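Membrane-bound lytic murein transglycosylase (Agrobacterium tumefaciens, PDB 2PNW) probably cleaves the glycan strands of peptidoglycan between N-acetylmuramic acid and N-acetylglucosamine, as lytic transglycosylases of the MltA family do. Local coordinates at residues Phe145-Ala148 with Ile153-Phe156; Arg160-Gly165 with Arg256-Phe261. All coordinates share one frame; numbering follows the deposited sequence.

In the fold
Both contacts fall within the MltA-specific insert region and follow one another along the chain, their centres about 14 Å apart. Contact 1 is local and partly buried: it closes the hairpin of strands 145-149 and 152-154, about 25 Å from the centre of the chain, chiefly through backbone hydrogen bonds. Contact 2 is buried and long-range, setting helix 159-163 against the start of strand 259-263 and the residue before it, and it relies on apolar side chains, with one water as its polar bridge. F156 connects the two, since its CE2 lies 3.7 Å from CZ of F260 and 3.9 Å from CD1 of I162, carrying the hairpin's end into the packing of contact 2.

Contact 1 (Phe145-Ala148 with Ile153-Phe156); sequences FGKA and ISYF
The carbonyl oxygen of S154 receives the amide of K147 in a short, nearly straight hydrogen bond, K147 N to S154 O 2.8 Å with 174° at the hydrogen. The return bond runs from S154 N to K147 O at 2.9 Å. That same K147 oxygen also meets the alpha carbon of I153 in a CA-H...O contact of 3.2 Å, so two neighbouring groups of the facing strand converge on it.

On the face that carries K147 and S154, the lysine CB passes 3.9 Å from CD1 of F156, obliquely to that ring. With CG anti to the backbone N (chi1 173°) the lysine chain runs out past S154, its CD 4.0 Å from S154 OG, a contact without a hydrogen bond. The serine hydroxyl bonds instead to D149, just past the end of the first segment. On the face of A148 and I153, the isoleucine CG2 rests 4.3 Å from G146 CA, in the place where a beta carbon on residue 146 would stand.

Beyond S154 the ladder ends although the backbones stay close, and a water spans F145 O and F156 N, donating to the first and accepting from the second at 2.9 Å. Strand 145-149 is bonded along its other edge as well, G146 to V128 and A148 to E126. K147-S154 and A148-I153, a hydrogen-bonded and a non-hydrogen-bonded pair in succession, are the ladder of an antiparallel beta hairpin, here the last two strands of a three-stranded meander.

Contact 2 (Arg160-Gly165 with Arg256-Phe261); sequences RAIDEG and RSYIFF
I162 and Y258 make the main apolar contact, the isoleucine spreading both of its branches along the tyrosine. Its CG2 methyl sits over one face of the ring in a CH-pi contact, 3.8 Å from the centroid, 22° off the normal and shifted toward the hydroxyl end, where CZ is 3.5 Å away. Chi1 of -60° lays CG2, anti to the backbone N, over the ring, while the extended chi2 carries CD1 to the root of the same side chain, 3.6 Å from Y258 CG. CD1 also touches the F260 ring obliquely, 4.0 Å from CZ. Y258 CD2 lies over one face of F260, offset toward its rim, and H187 meets the tyrosine edge-to-face.

These contacts dock the short helix 159-163 on the start of strand 259-263 and the residue before it; the strand pairs antiparallel with strand 201-209, and Y121 of strand 118-121 touches I162, Y258 and F260 alike. At its C-terminal end the helix closes in a Schellman motif, in which G165 takes the positive phi (113°) and its amide bonds to I162 O.

Polar links across the contact run through water. One molecule donates to D163 OD1 at 2.8 Å and is hydrogen-bonded to Y258 OH at 2.6 Å. OD1 itself lies at the edge of the tyrosine ring, near its plane, while OD2 accepts from the indole NH of W253, so both oxygens have partners. On the exposed flank, R160 NE forms a salt bridge with E164 OE2 at 2.8 Å, the donor reaching it from above the carboxylate plane.

Contact 1 (Phe145-Ala148 with Ile153-Phe156)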
# COMPACT_ATOMS: atom_id res chain seq x y z
N PHE A 145 17.02 7.34 -0.19
CA PHE A 145 17.31 8.10 1.03
C PHE A 145 18.72 7.83 1.52
O PHE A 145 19.28 6.76 1.27
CB PHE A 145 16.34 7.76 2.17
CG PHE A 145 14.90 8.01 1.83
CD1 PHE A 145 14.32 9.25 2.07
CD2 PHE A 145 14.14 7.00 1.25
CE1 PHE A 145 12.96 9.47 1.76
CE2 PHE A 145 12.79 7.22 0.91
CZ PHE A 145 12.21 8.46 1.19
N GLY A 146 19.29 8.81 2.19
CA GLY A 146 20.62 8.65 2.77
C GLY A 146 20.75 9.51 4.00
O GLY A 146 19.84 10.27 4.34
N LYS A 147 21.89 9.40 4.68
CA LYS A 147 22.16 10.16 5.88
C LYS A 147 23.08 11.35 5.55
O LYS A 147 24.18 11.15 5.02
CB LYS A 147 22.81 9.25 6.93
CG LYS A 147 23.29 9.95 8.17
CD LYS A 147 23.84 8.93 9.15
CE LYS A 147 24.89 9.54 10.07
NZ LYS A 147 24.26 10.16 11.25
N ALA A 148 22.62 12.57 5.83
CA ALA A 148 23.45 13.76 5.61
C ALA A 148 24.33 13.94 6.83
O ALA A 148 23.84 14.01 7.95
CB ALA A 148 22.56 15.02 5.39
N ILE A 153 27.32 12.42 2.29
CA ILE A 153 26.17 11.55 2.49
C ILE A 153 26.65 10.12 2.69
O ILE A 153 27.59 9.70 1.99
CB ILE A 153 25.20 11.63 1.32
CG1 ILE A 153 24.43 12.98 1.40
CG2 ILE A 153 24.23 10.44 1.27
CD1 ILE A 153 23.38 13.12 0.37
N SER A 154 26.02 9.41 3.62
CA SER A 154 26.33 8.00 3.85
C SER A 154 25.03 7.19 3.93
O SER A 154 23.93 7.75 3.84
CB SER A 154 27.22 7.88 5.09
OG SER A 154 26.55 8.30 6.25
N TYR A 155 25.12 5.87 4.08
CA TYR A 155 23.90 5.07 4.25
C TYR A 155 23.28 5.32 5.63
O TYR A 155 24.01 5.40 6.64
CB TYR A 155 24.22 3.57 4.05
CG TYR A 155 24.54 3.25 2.61
CD1 TYR A 155 23.53 3.26 1.64
CD2 TYR A 155 25.86 3.01 2.21
CE1 TYR A 155 23.83 2.99 0.29
CE2 TYR A 155 26.17 2.76 0.87
CZ TYR A 155 25.15 2.76 -0.07
OH TYR A 155 25.43 2.48 -1.36
N PHE A 156 21.95 5.39 5.69
CA PHE A 156 21.27 5.57 6.97
C PHE A 156 21.32 4.22 7.71
O PHE A 156 21.31 3.17 7.06
CB PHE A 156 19.83 6.05 6.76
CG PHE A 156 19.23 6.63 8.00
CD1 PHE A 156 19.46 7.97 8.35
CD2 PHE A 156 18.52 5.81 8.89
CE1 PHE A 156 18.92 8.50 9.54
CE2 PHE A 156 18.00 6.33 10.08
CZ PHE A 156 18.20 7.66 10.39
O HOH W 1 20.17 5.09 3.38

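Contact 2 (Arg160-Gly165 with Arg256-Phe261)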
# COMPACT_ATOMS: atom_id res chain seq x y z
N ARG A 160 17.94 -2.83 12.57
CA ARG A 160 18.61 -3.30 13.81
C ARG A 160 19.23 -2.14 14.58
O ARG A 160 19.05 -2.03 15.82
CB ARG A 160 19.69 -4.34 13.49
CG ARG A 160 20.47 -4.76 14.74
CD ARG A 160 21.39 -5.94 14.43
NE ARG A 160 22.14 -6.32 15.64
CZ ARG A 160 22.75 -7.49 15.81
NH1 ARG A 160 22.71 -8.42 14.86
NH2 ARG A 160 23.41 -7.72 16.95
N ALA A 161 19.99 -1.29 13.88
CA ALA A 161 20.70 -0.20 14.54
C ALA A 161 19.70 0.77 15.20
O ALA A 161 19.94 1.31 16.29
CB ALA A 161 21.59 0.53 13.55
N ILE A 162 18.57 0.98 14.54
CA ILE A 162 17.52 1.87 15.08
C ILE A 162 16.86 1.23 16.31
O ILE A 162 16.75 1.86 17.38
CB ILE A 162 16.52 2.27 13.99
CG1 ILE A 162 17.28 3.02 12.86
CG2 ILE A 162 15.38 3.14 14.59
CD1 ILE A 162 16.49 2.97 11.51
N ASP A 163 16.49 -0.04 16.19
CA ASP A 163 15.94 -0.81 17.33
C ASP A 163 16.90 -0.86 18.52
O ASP A 163 16.45 -0.91 19.67
CB ASP A 163 15.57 -2.24 16.93
CG ASP A 163 14.29 -2.33 16.12
OD1 ASP A 163 13.58 -1.30 15.97
OD2 ASP A 163 13.94 -3.45 15.67
N GLU A 164 18.21 -0.84 18.25
CA GLU A 164 19.24 -0.89 19.31
C GLU A 164 19.54 0.50 19.90
O GLU A 164 20.35 0.63 20.84
CB GLU A 164 20.53 -1.53 18.80
CG GLU A 164 20.41 -3.02 18.49
CD GLU A 164 21.71 -3.59 17.88
OE1 GLU A 164 22.49 -2.84 17.23
OE2 GLU A 164 21.91 -4.80 18.02
N GLY A 165 18.89 1.54 19.36
CA GLY A 165 18.87 2.85 20.03
C GLY A 165 19.58 4.04 19.39
O GLY A 165 19.79 5.07 20.06
N ARG A 256 15.89 -5.06 6.71
CA ARG A 256 16.73 -3.92 7.07
C ARG A 256 16.01 -2.58 6.87
O ARG A 256 16.40 -1.57 7.47
CB ARG A 256 17.99 -3.91 6.19
CG ARG A 256 18.93 -5.05 6.57
CD ARG A 256 20.20 -4.94 5.71
NE ARG A 256 21.08 -3.89 6.15
CZ ARG A 256 21.87 -3.16 5.35
NH1 ARG A 256 21.85 -3.29 4.03
NH2 ARG A 256 22.65 -2.25 5.91
N SER A 257 14.99 -2.57 6.01
CA SER A 257 14.18 -1.36 5.79
C SER A 257 13.52 -0.94 7.10
O SER A 257 13.13 -1.80 7.89
CB SER A 257 13.07 -1.65 4.77
OG SER A 257 12.13 -0.57 4.75
N TYR A 258 13.39 0.38 7.32
CA TYR A 258 12.71 0.88 8.52
C TYR A 258 11.88 2.08 8.08
O TYR A 258 12.39 2.94 7.35
CB TYR A 258 13.74 1.33 9.56
CG TYR A 258 13.18 1.65 10.95
CD1 TYR A 258 13.17 0.68 11.95
CD2 TYR A 258 12.67 2.91 11.25
CE1 TYR A 258 12.64 0.96 13.25
CE2 TYR A 258 12.15 3.21 12.53
CZ TYR A 258 12.16 2.23 13.53
OH TYR A 258 11.67 2.51 14.80
N ILE A 259 10.63 2.09 8.52
CA ILE A 259 9.65 3.11 8.10
C ILE A 259 9.57 4.24 9.13
O ILE A 259 9.48 3.99 10.34
CB ILE A 259 8.23 2.50 7.87
CG1 ILE A 259 8.29 1.35 6.85
CG2 ILE A 259 7.20 3.64 7.44
CD1 ILE A 259 9.06 1.68 5.52
N PHE A 260 9.64 5.48 8.64
CA PHE A 260 9.38 6.66 9.49
C PHE A 260 8.02 7.24 9.11
O PHE A 260 7.60 7.13 7.97
CB PHE A 260 10.48 7.72 9.32
CG PHE A 260 11.83 7.23 9.73
CD1 PHE A 260 12.16 7.15 11.08
CD2 PHE A 260 12.74 6.77 8.78
CE1 PHE A 260 13.41 6.68 11.48
CE2 PHE A 260 14.00 6.30 9.19
CZ PHE A 260 14.31 6.24 10.54
N PHE A 261 7.32 7.78 10.11
CA PHE A 261 5.91 8.14 9.97
C PHE A 261 5.71 9.62 10.22
O PHE A 261 6.57 10.30 10.81
CB PHE A 261 5.05 7.32 10.99
CG PHE A 261 5.04 5.84 10.72
CD1 PHE A 261 4.07 5.28 9.90
CD2 PHE A 261 6.01 5.00 11.28
CE1 PHE A 261 4.04 3.88 9.63
CE2 PHE A 261 6.00 3.63 11.01
CZ PHE A 261 5.03 3.06 10.19
O HOH W 2 12.88 1.26 16.70